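Local coordinates for protein putative secreted endoglycosylceramidase (Rhodococcus hoagii, PDB 6JYZ) that probably hydrolyses the glycosidic bond between sugar and ceramide in galactosyl glycosphingolipids, as an endogalactosylceramidase of glycoside hydrolase family 5, at residues Ala75-Ile86 and Asn116-His125; Leu325-Phe333 and Met350-Trp360. All coordinates share one frame; numbering follows the deposited sequence.

Contact 1. Residues Ala75-Ile86 and Asn116-His125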
# COMPACT_ATOMS: atom_id res chain seq x y z
N ALA A 75 1.59 -15.15 4.94
CA ALA A 75 2.93 -15.74 5.00
C ALA A 75 2.99 -17.01 4.13
O ALA A 75 4.08 -17.31 3.61
CB ALA A 75 3.29 -16.05 6.41
N ALA A 76 1.86 -17.71 3.97
CA ALA A 76 1.86 -18.92 3.15
C ALA A 76 1.90 -18.62 1.67
O ALA A 76 2.08 -19.57 0.86
CB ALA A 76 0.67 -19.77 3.57
N LEU A 77 1.78 -17.34 1.23
CA LEU A 77 2.06 -16.91 -0.13
C LEU A 77 3.43 -16.27 -0.23
O LEU A 77 3.75 -15.75 -1.31
CB LEU A 77 0.97 -15.95 -0.62
CG LEU A 77 -0.39 -16.60 -0.69
CD1 LEU A 77 -1.49 -15.54 -0.82
CD2 LEU A 77 -0.49 -17.57 -1.88
N GLY A 78 4.19 -16.26 0.86
CA GLY A 78 5.55 -15.72 0.81
C GLY A 78 5.64 -14.22 1.20
O GLY A 78 6.75 -13.70 1.22
N PHE A 79 4.50 -13.58 1.50
CA PHE A 79 4.56 -12.13 1.71
C PHE A 79 5.33 -11.78 2.98
O PHE A 79 5.20 -12.46 4.00
CB PHE A 79 3.12 -11.63 1.88
CG PHE A 79 2.22 -11.80 0.71
CD1 PHE A 79 2.70 -12.16 -0.54
CD2 PHE A 79 0.86 -11.53 0.84
CE1 PHE A 79 1.83 -12.26 -1.64
CE2 PHE A 79 0.00 -11.67 -0.23
CZ PHE A 79 0.49 -12.01 -1.47
N ASP A 80 6.11 -10.71 2.90
CA ASP A 80 6.84 -10.21 4.05
C ASP A 80 6.50 -8.75 4.40
O ASP A 80 7.17 -8.18 5.23
CB ASP A 80 8.36 -10.35 3.90
CG ASP A 80 8.92 -9.47 2.82
OD1 ASP A 80 8.15 -8.76 2.14
OD2 ASP A 80 10.20 -9.49 2.68
N VAL A 81 5.41 -8.24 3.82
CA VAL A 81 4.93 -6.91 4.21
C VAL A 81 3.43 -6.91 4.01
O VAL A 81 2.86 -7.61 3.20
CB VAL A 81 5.60 -5.79 3.35
CG1 VAL A 81 5.08 -5.76 1.92
CG2 VAL A 81 5.45 -4.42 3.99
N VAL A 82 2.80 -6.03 4.79
CA VAL A 82 1.39 -5.69 4.61
C VAL A 82 1.28 -4.16 4.61
O VAL A 82 1.95 -3.48 5.38
CB VAL A 82 0.54 -6.27 5.74
CG1 VAL A 82 1.02 -5.85 7.10
CG2 VAL A 82 -0.91 -5.85 5.64
N ARG A 83 0.48 -3.66 3.68
CA ARG A 83 0.07 -2.25 3.72
C ARG A 83 -1.29 -2.24 4.41
O ARG A 83 -2.30 -2.65 3.86
CB ARG A 83 0.07 -1.66 2.30
CG ARG A 83 -0.28 -0.15 2.34
CD ARG A 83 0.01 0.45 0.97
NE ARG A 83 -0.37 1.86 0.85
CZ ARG A 83 -1.39 2.33 0.14
NH1 ARG A 83 -2.34 1.54 -0.37
NH2 ARG A 83 -1.42 3.67 -0.06
N LEU A 84 -1.24 -1.81 5.68
CA LEU A 84 -2.42 -1.86 6.55
C LEU A 84 -3.21 -0.56 6.38
O LEU A 84 -2.70 0.52 6.75
CB LEU A 84 -1.93 -2.09 7.98
CG LEU A 84 -3.07 -2.40 8.96
CD1 LEU A 84 -3.65 -3.80 8.74
CD2 LEU A 84 -2.53 -2.28 10.37
N ASN A 85 -4.37 -0.67 5.76
CA ASN A 85 -5.14 0.54 5.41
C ASN A 85 -5.95 0.95 6.63
O ASN A 85 -6.96 0.30 6.94
CB ASN A 85 -6.06 0.20 4.23
CG ASN A 85 -5.42 -0.58 3.09
OD1 ASN A 85 -6.00 -1.61 2.69
ND2 ASN A 85 -4.31 -0.13 2.54
N ILE A 86 -5.54 2.04 7.25
CA ILE A 86 -6.19 2.53 8.47
C ILE A 86 -6.87 3.86 8.19
O ILE A 86 -6.64 4.49 7.14
CB ILE A 86 -5.20 2.64 9.62
CG1 ILE A 86 -4.12 3.67 9.36
CG2 ILE A 86 -4.58 1.26 9.96
CD1 ILE A 86 -3.21 3.99 10.56
N ASN A 116 4.39 -13.66 11.96
CA ASN A 116 4.40 -14.43 10.74
C ASN A 116 5.48 -13.91 9.78
O ASN A 116 5.38 -14.21 8.59
CB ASN A 116 3.00 -14.42 10.12
CG ASN A 116 2.09 -15.31 10.91
OD1 ASN A 116 2.18 -16.54 10.74
ND2 ASN A 116 1.27 -14.77 11.81
N GLY A 117 6.41 -13.13 10.28
CA GLY A 117 7.50 -12.65 9.46
C GLY A 117 7.13 -11.51 8.51
O GLY A 117 7.77 -11.35 7.46
N ILE A 118 6.12 -10.72 8.87
CA ILE A 118 5.58 -9.69 7.96
C ILE A 118 5.76 -8.37 8.65
O ILE A 118 5.24 -8.15 9.77
CB ILE A 118 4.12 -10.02 7.70
CG1 ILE A 118 3.99 -11.39 7.00
CG2 ILE A 118 3.45 -8.90 6.85
CD1 ILE A 118 2.52 -11.80 6.85
N TYR A 119 6.40 -7.43 7.97
CA TYR A 119 6.48 -6.03 8.37
C TYR A 119 5.19 -5.29 8.00
O TYR A 119 4.48 -5.69 7.07
CB TYR A 119 7.60 -5.34 7.58
CG TYR A 119 9.01 -5.71 7.99
CD1 TYR A 119 9.63 -4.99 8.99
CD2 TYR A 119 9.75 -6.66 7.31
CE1 TYR A 119 10.94 -5.23 9.37
CE2 TYR A 119 11.08 -6.90 7.65
CZ TYR A 119 11.64 -6.21 8.70
OH TYR A 119 12.96 -6.47 9.04
N THR A 120 4.90 -4.20 8.70
CA THR A 120 3.70 -3.41 8.44
C THR A 120 4.02 -2.00 8.01
O THR A 120 4.77 -1.28 8.68
CB THR A 120 2.86 -3.34 9.71
OG1 THR A 120 2.43 -4.66 10.06
CG2 THR A 120 1.59 -2.53 9.50
N VAL A 121 3.41 -1.58 6.89
CA VAL A 121 3.33 -0.19 6.51
C VAL A 121 2.00 0.33 7.02
O VAL A 121 0.94 -0.23 6.69
CB VAL A 121 3.44 -0.02 4.98
CG1 VAL A 121 3.07 1.41 4.58
CG2 VAL A 121 4.79 -0.42 4.47
N LEU A 122 2.03 1.39 7.84
CA LEU A 122 0.79 2.03 8.28
C LEU A 122 0.36 3.05 7.23
O LEU A 122 1.07 4.04 7.04
CB LEU A 122 1.02 2.73 9.63
CG LEU A 122 1.42 1.77 10.78
CD1 LEU A 122 1.74 2.60 11.99
CD2 LEU A 122 0.28 0.81 11.06
N ASP A 123 -0.77 2.80 6.60
CA ASP A 123 -1.24 3.65 5.52
C ASP A 123 -2.49 4.42 5.95
O ASP A 123 -3.52 3.80 6.20
CB ASP A 123 -1.54 2.76 4.30
CG ASP A 123 -2.50 3.34 3.30
OD1 ASP A 123 -2.55 4.55 3.08
OD2 ASP A 123 -3.28 2.52 2.74
N MET A 124 -2.35 5.74 6.00
CA MET A 124 -3.51 6.59 6.32
C MET A 124 -4.35 6.64 5.05
O MET A 124 -4.07 7.44 4.14
CB MET A 124 -3.00 7.97 6.74
CG MET A 124 -4.08 8.84 7.38
SD MET A 124 -4.60 8.25 9.05
CE MET A 124 -3.13 8.56 10.01
N HIS A 125 -5.31 5.75 4.96
CA HIS A 125 -5.98 5.47 3.71
C HIS A 125 -7.20 6.34 3.54
O HIS A 125 -7.91 6.70 4.48
CB HIS A 125 -6.39 3.99 3.65
CG HIS A 125 -6.51 3.47 2.24
ND1 HIS A 125 -7.64 3.34 1.46
CD2 HIS A 125 -5.43 3.09 1.50
CE1 HIS A 125 -7.18 2.85 0.25
NE2 HIS A 125 -5.89 2.72 0.28
O HOH W 1 6.35 -14.06 5.96
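Val82 and Val121 lie at the middle of two parallel strands, 81-86 and 119-124. The strand axes come within 4.7 Å and run 22° from parallel. Backbone bonds alternate along the whole pair. Tyr119 N donates to Asp80 O, and Val82 N then donates to Tyr119 O. The exchange continues through Val121, Leu84, Asp123 and Ile86. It closes with His125 N bonded to Ile86 O at 2.8 Å. Before the strands, a water lies within hydrogen-bonding distance of both Phe79 O and Asn116 O.

Apolar contacts fall on both faces. On one, Val82 CG1 meets Ile118 CG2 at 3.9 Å and also lies beside the Thr120 side chain. Further along, Leu84 CD2 meets Leu122 CD2 at 4.2 Å. Ile86, Leu122 and Met124 face helix 193-206. On the other face, Val81 CG2 touches Val121 CG2 at 4.1 Å. Val81 CG2, anti to the backbone N, is the branch that makes this contact.

The polar contacts gather on this second face, at the C-terminal ends. The extended Arg83 chain lays its guanidinium face to face with the Asp123 carboxylate, OD2 over the centre of one face. The two planes are stacked, 10° apart. This pairing is of charges alone, since no N-H points at Asp123 OD2, whose position is less certain. The N-H groups of Arg83 have other partners. NE pairs with Asp218, NH1 with Asn46, and NH2 with Glu263 and Asn221. The Asn85 amide carbon CG lies over one face of the His125 ring, 4.0 Å above its plane, offset toward the rim, the planes 49° apart.

Parallel strands with helices outside are typical of the (beta/alpha)8 barrel of glycoside hydrolase family 5. The polar residues lie inside it, toward the C-terminal ends, where this family has its active site.

Contact 2. Residues Leu325-Phe333 and Met350-Trp360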
# COMPACT_ATOMS: atom_id res chain seq x y z
N LEU A 325 12.16 3.27 -4.43
CA LEU A 325 10.82 3.08 -4.99
C LEU A 325 10.18 1.88 -4.33
O LEU A 325 10.77 0.79 -4.32
CB LEU A 325 10.92 2.88 -6.50
CG LEU A 325 9.63 2.51 -7.20
CD1 LEU A 325 8.60 3.63 -7.10
CD2 LEU A 325 9.91 2.27 -8.70
N TRP A 326 8.98 2.03 -3.81
CA TRP A 326 8.21 0.90 -3.25
C TRP A 326 6.76 1.17 -3.61
O TRP A 326 6.27 2.22 -3.17
CB TRP A 326 8.38 0.84 -1.72
CG TRP A 326 7.60 -0.27 -1.11
CD1 TRP A 326 7.98 -1.59 -1.05
CD2 TRP A 326 6.29 -0.21 -0.52
NE1 TRP A 326 6.99 -2.33 -0.46
CE2 TRP A 326 5.96 -1.51 -0.08
CE3 TRP A 326 5.41 0.83 -0.22
CZ2 TRP A 326 4.76 -1.80 0.55
CZ3 TRP A 326 4.21 0.58 0.41
CH2 TRP A 326 3.89 -0.74 0.78
N THR A 327 6.13 0.35 -4.43
CA THR A 327 4.79 0.74 -4.94
C THR A 327 3.71 0.23 -4.01
O THR A 327 3.49 -0.98 -3.86
CB THR A 327 4.60 0.27 -6.38
OG1 THR A 327 3.28 0.70 -6.77
CG2 THR A 327 4.73 -1.22 -6.63
N GLY A 328 2.94 1.13 -3.42
CA GLY A 328 1.99 0.74 -2.39
C GLY A 328 0.74 0.08 -2.93
O GLY A 328 0.01 -0.52 -2.11
N GLU A 329 0.44 0.21 -4.22
CA GLU A 329 -0.69 -0.49 -4.80
C GLU A 329 -0.40 -0.74 -6.24
O GLU A 329 0.15 0.07 -6.97
CB GLU A 329 -1.97 0.33 -4.87
CG GLU A 329 -2.55 0.71 -3.54
CD GLU A 329 -3.90 1.43 -3.65
OE1 GLU A 329 -4.56 1.42 -4.73
OE2 GLU A 329 -4.22 2.03 -2.63
N TRP A 330 -0.82 -1.97 -6.64
CA TRP A 330 -0.84 -2.40 -8.04
C TRP A 330 -1.78 -3.58 -8.07
O TRP A 330 -2.08 -4.20 -7.04
CB TRP A 330 0.57 -2.78 -8.50
CG TRP A 330 1.13 -4.01 -7.86
CD1 TRP A 330 1.81 -4.09 -6.66
CD2 TRP A 330 1.15 -5.33 -8.45
NE1 TRP A 330 2.24 -5.38 -6.44
CE2 TRP A 330 1.85 -6.15 -7.52
CE3 TRP A 330 0.63 -5.87 -9.63
CZ2 TRP A 330 2.13 -7.48 -7.81
CZ3 TRP A 330 0.95 -7.18 -9.93
CH2 TRP A 330 1.68 -7.97 -9.03
N GLY A 331 -2.31 -3.89 -9.25
CA GLY A 331 -3.17 -5.08 -9.31
C GLY A 331 -3.97 -5.07 -10.60
O GLY A 331 -4.08 -4.05 -11.27
N TRP A 332 -4.48 -6.27 -10.91
CA TRP A 332 -5.41 -6.48 -12.03
C TRP A 332 -6.70 -7.01 -11.47
O TRP A 332 -6.71 -7.72 -10.46
CB TRP A 332 -4.82 -7.43 -13.10
CG TRP A 332 -4.01 -6.63 -14.09
CD1 TRP A 332 -4.44 -6.22 -15.33
CD2 TRP A 332 -2.67 -6.10 -13.95
NE1 TRP A 332 -3.47 -5.46 -15.93
CE2 TRP A 332 -2.38 -5.37 -15.11
CE3 TRP A 332 -1.66 -6.16 -12.98
CZ2 TRP A 332 -1.19 -4.67 -15.32
CZ3 TRP A 332 -0.46 -5.52 -13.19
CH2 TRP A 332 -0.22 -4.78 -14.34
N PHE A 333 -7.81 -6.64 -12.13
CA PHE A 333 -9.14 -6.78 -11.52
C PHE A 333 -10.12 -7.59 -12.37
O PHE A 333 -11.27 -7.75 -11.94
CB PHE A 333 -9.71 -5.37 -11.21
CG PHE A 333 -8.74 -4.59 -10.34
CD1 PHE A 333 -8.58 -4.95 -9.01
CD2 PHE A 333 -7.97 -3.55 -10.90
CE1 PHE A 333 -7.60 -4.31 -8.23
CE2 PHE A 333 -7.06 -2.87 -10.08
CZ PHE A 333 -6.90 -3.25 -8.76
N MET A 350 9.25 -5.89 -11.21
CA MET A 350 9.71 -5.69 -9.83
C MET A 350 11.09 -6.30 -9.60
O MET A 350 11.87 -5.77 -8.83
CB MET A 350 8.72 -6.27 -8.80
CG MET A 350 7.32 -5.59 -8.90
SD MET A 350 6.15 -6.50 -7.70
CE MET A 350 6.66 -5.45 -6.74
N ASN A 351 11.30 -7.47 -10.23
CA ASN A 351 12.62 -8.09 -10.09
C ASN A 351 13.71 -7.36 -10.86
O ASN A 351 14.75 -7.06 -10.27
CB ASN A 351 12.52 -9.53 -10.58
CG ASN A 351 11.74 -10.43 -9.69
OD1 ASN A 351 11.59 -10.14 -8.49
ND2 ASN A 351 11.30 -11.58 -10.23
N THR A 352 13.41 -6.92 -12.10
CA THR A 352 14.42 -6.19 -12.85
C THR A 352 14.89 -4.94 -12.12
O THR A 352 16.05 -4.55 -12.15
CB THR A 352 13.80 -5.76 -14.20
OG1 THR A 352 13.49 -6.95 -14.93
CG2 THR A 352 14.56 -4.70 -15.00
N HIS A 353 13.93 -4.22 -11.47
CA HIS A 353 14.23 -2.98 -10.78
C HIS A 353 14.53 -3.16 -9.28
O HIS A 353 14.86 -2.22 -8.60
CB HIS A 353 13.08 -1.99 -11.00
CG HIS A 353 12.93 -1.62 -12.44
ND1 HIS A 353 13.87 -0.83 -13.10
CD2 HIS A 353 11.96 -1.93 -13.31
CE1 HIS A 353 13.43 -0.68 -14.37
NE2 HIS A 353 12.31 -1.35 -14.53
N ARG A 354 14.39 -4.40 -8.80
CA ARG A 354 14.68 -4.73 -7.39
C ARG A 354 13.85 -3.87 -6.42
O ARG A 354 14.39 -3.28 -5.51
CB ARG A 354 16.17 -4.66 -7.06
CG ARG A 354 16.99 -5.54 -8.02
CD ARG A 354 18.50 -5.54 -7.63
NE ARG A 354 19.00 -4.24 -7.81
CZ ARG A 354 19.09 -3.77 -9.08
NH1 ARG A 354 18.79 -4.52 -10.11
NH2 ARG A 354 19.35 -2.51 -9.30
N ILE A 355 12.54 -3.89 -6.67
CA ILE A 355 11.65 -3.17 -5.75
C ILE A 355 10.65 -4.14 -5.14
O ILE A 355 10.39 -5.25 -5.59
CB ILE A 355 10.91 -1.98 -6.42
CG1 ILE A 355 9.88 -2.48 -7.44
CG2 ILE A 355 11.92 -1.00 -6.99
CD1 ILE A 355 8.82 -1.38 -7.77
N GLY A 356 10.07 -3.62 -4.05
CA GLY A 356 8.89 -4.23 -3.45
C GLY A 356 7.62 -3.44 -3.79
O GLY A 356 7.61 -2.41 -4.46
N GLY A 357 6.55 -3.96 -3.24
CA GLY A 357 5.27 -3.31 -3.34
C GLY A 357 4.15 -4.15 -2.77
O GLY A 357 4.38 -5.26 -2.25
N ALA A 358 2.92 -3.63 -2.85
CA ALA A 358 1.77 -4.29 -2.23
C ALA A 358 0.64 -4.38 -3.23
O ALA A 358 0.13 -3.35 -3.73
CB ALA A 358 1.33 -3.54 -0.95
N TRP A 359 0.17 -5.63 -3.47
CA TRP A 359 -0.97 -5.88 -4.33
C TRP A 359 -2.24 -5.33 -3.71
O TRP A 359 -2.45 -5.46 -2.50
CB TRP A 359 -1.06 -7.40 -4.48
CG TRP A 359 -2.30 -7.93 -5.13
CD1 TRP A 359 -3.42 -8.38 -4.50
CD2 TRP A 359 -2.46 -8.22 -6.54
NE1 TRP A 359 -4.31 -8.91 -5.44
CE2 TRP A 359 -3.75 -8.84 -6.67
CE3 TRP A 359 -1.68 -8.04 -7.68
CZ2 TRP A 359 -4.22 -9.32 -7.90
CZ3 TRP A 359 -2.16 -8.51 -8.90
CH2 TRP A 359 -3.41 -9.14 -9.00
N TRP A 360 -3.11 -4.77 -4.55
CA TRP A 360 -4.48 -4.39 -4.13
C TRP A 360 -5.38 -5.55 -4.62
O TRP A 360 -5.56 -5.62 -5.84
CB TRP A 360 -4.91 -3.04 -4.73
CG TRP A 360 -6.24 -2.65 -4.16
CD1 TRP A 360 -7.49 -3.04 -4.60
CD2 TRP A 360 -6.44 -1.94 -2.91
NE1 TRP A 360 -8.44 -2.55 -3.73
CE2 TRP A 360 -7.83 -1.93 -2.68
CE3 TRP A 360 -5.59 -1.32 -2.02
CZ2 TRP A 360 -8.38 -1.29 -1.55
CZ3 TRP A 360 -6.11 -0.74 -0.88
CH2 TRP A 360 -7.49 -0.72 -0.67
O HOH W 2 11.44 -1.31 -2.75
O HOH W 3 3.94 -6.89 -4.62
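Thr327 and Gly357 pair in parallel where strands 326-330 and 356-359 meet. With helix 336-353 between them, the strands form a beta-alpha-beta unit of the barrel. Thr327 is bonded through both its backbone N and its O: N donates to Gly356 O at 3.1 Å, and O accepts from Ala358 N. The chain then turns a corner at Gly328, whose O is bonded to Asn46. Beyond it the pairing slackens, and Trp330 N makes only a weak bond to Ala358 O. It tightens again at Trp330 O, which takes Trp360 N at 2.8 Å.

Two waters fill in. One donates to Leu325 O and accepts from Gly356 N. The other accepts from Trp330 NE1 and donates, weakly, to Gly357 O. Trp326 NE1 is bonded to Leu42 O, while Thr327 OG1 has Pro291 O. Glu329 is gripped at both oxygens, OE1 by Tyr294 and OE2 by Arg83. Glu329 CD comes 3.6 Å from Trp360 CE3, the carboxylate turned 34° from the ring plane.

Aromatic groups pack around the strands. The edge of Trp359 meets the face of Trp330 in a T-shaped pair, the planes at 87°. With CG lodged between backbone N and carbonyl carbon (chi1 69°), the Trp330 ring also reaches Met350 SD, 4.1 Å from CZ2. Over the Trp326 five-membered ring, Gly357 CA makes a CH-pi contact 3.8 Å from the ring centroid.

In the fold
The centres of contacts 1 and 2 lie about 13 Å apart, and contact 1 closes along the chain before contact 2 opens. Both belong to the same family 5 barrel. Strand 38-47 joins them, pairing in parallel with 81-86 on one side and 356-359 on the other. The contacts also meet directly: Arg83 NH1 forms a salt bridge to Glu329 OE2 at 3.0 Å, and the His125 ring packs near Glu329 and Trp360. Early and late strands of the barrel thus close up on one polar cluster. In this family the active site lies at the C-terminal ends of the barrel strands, consistent with that placement.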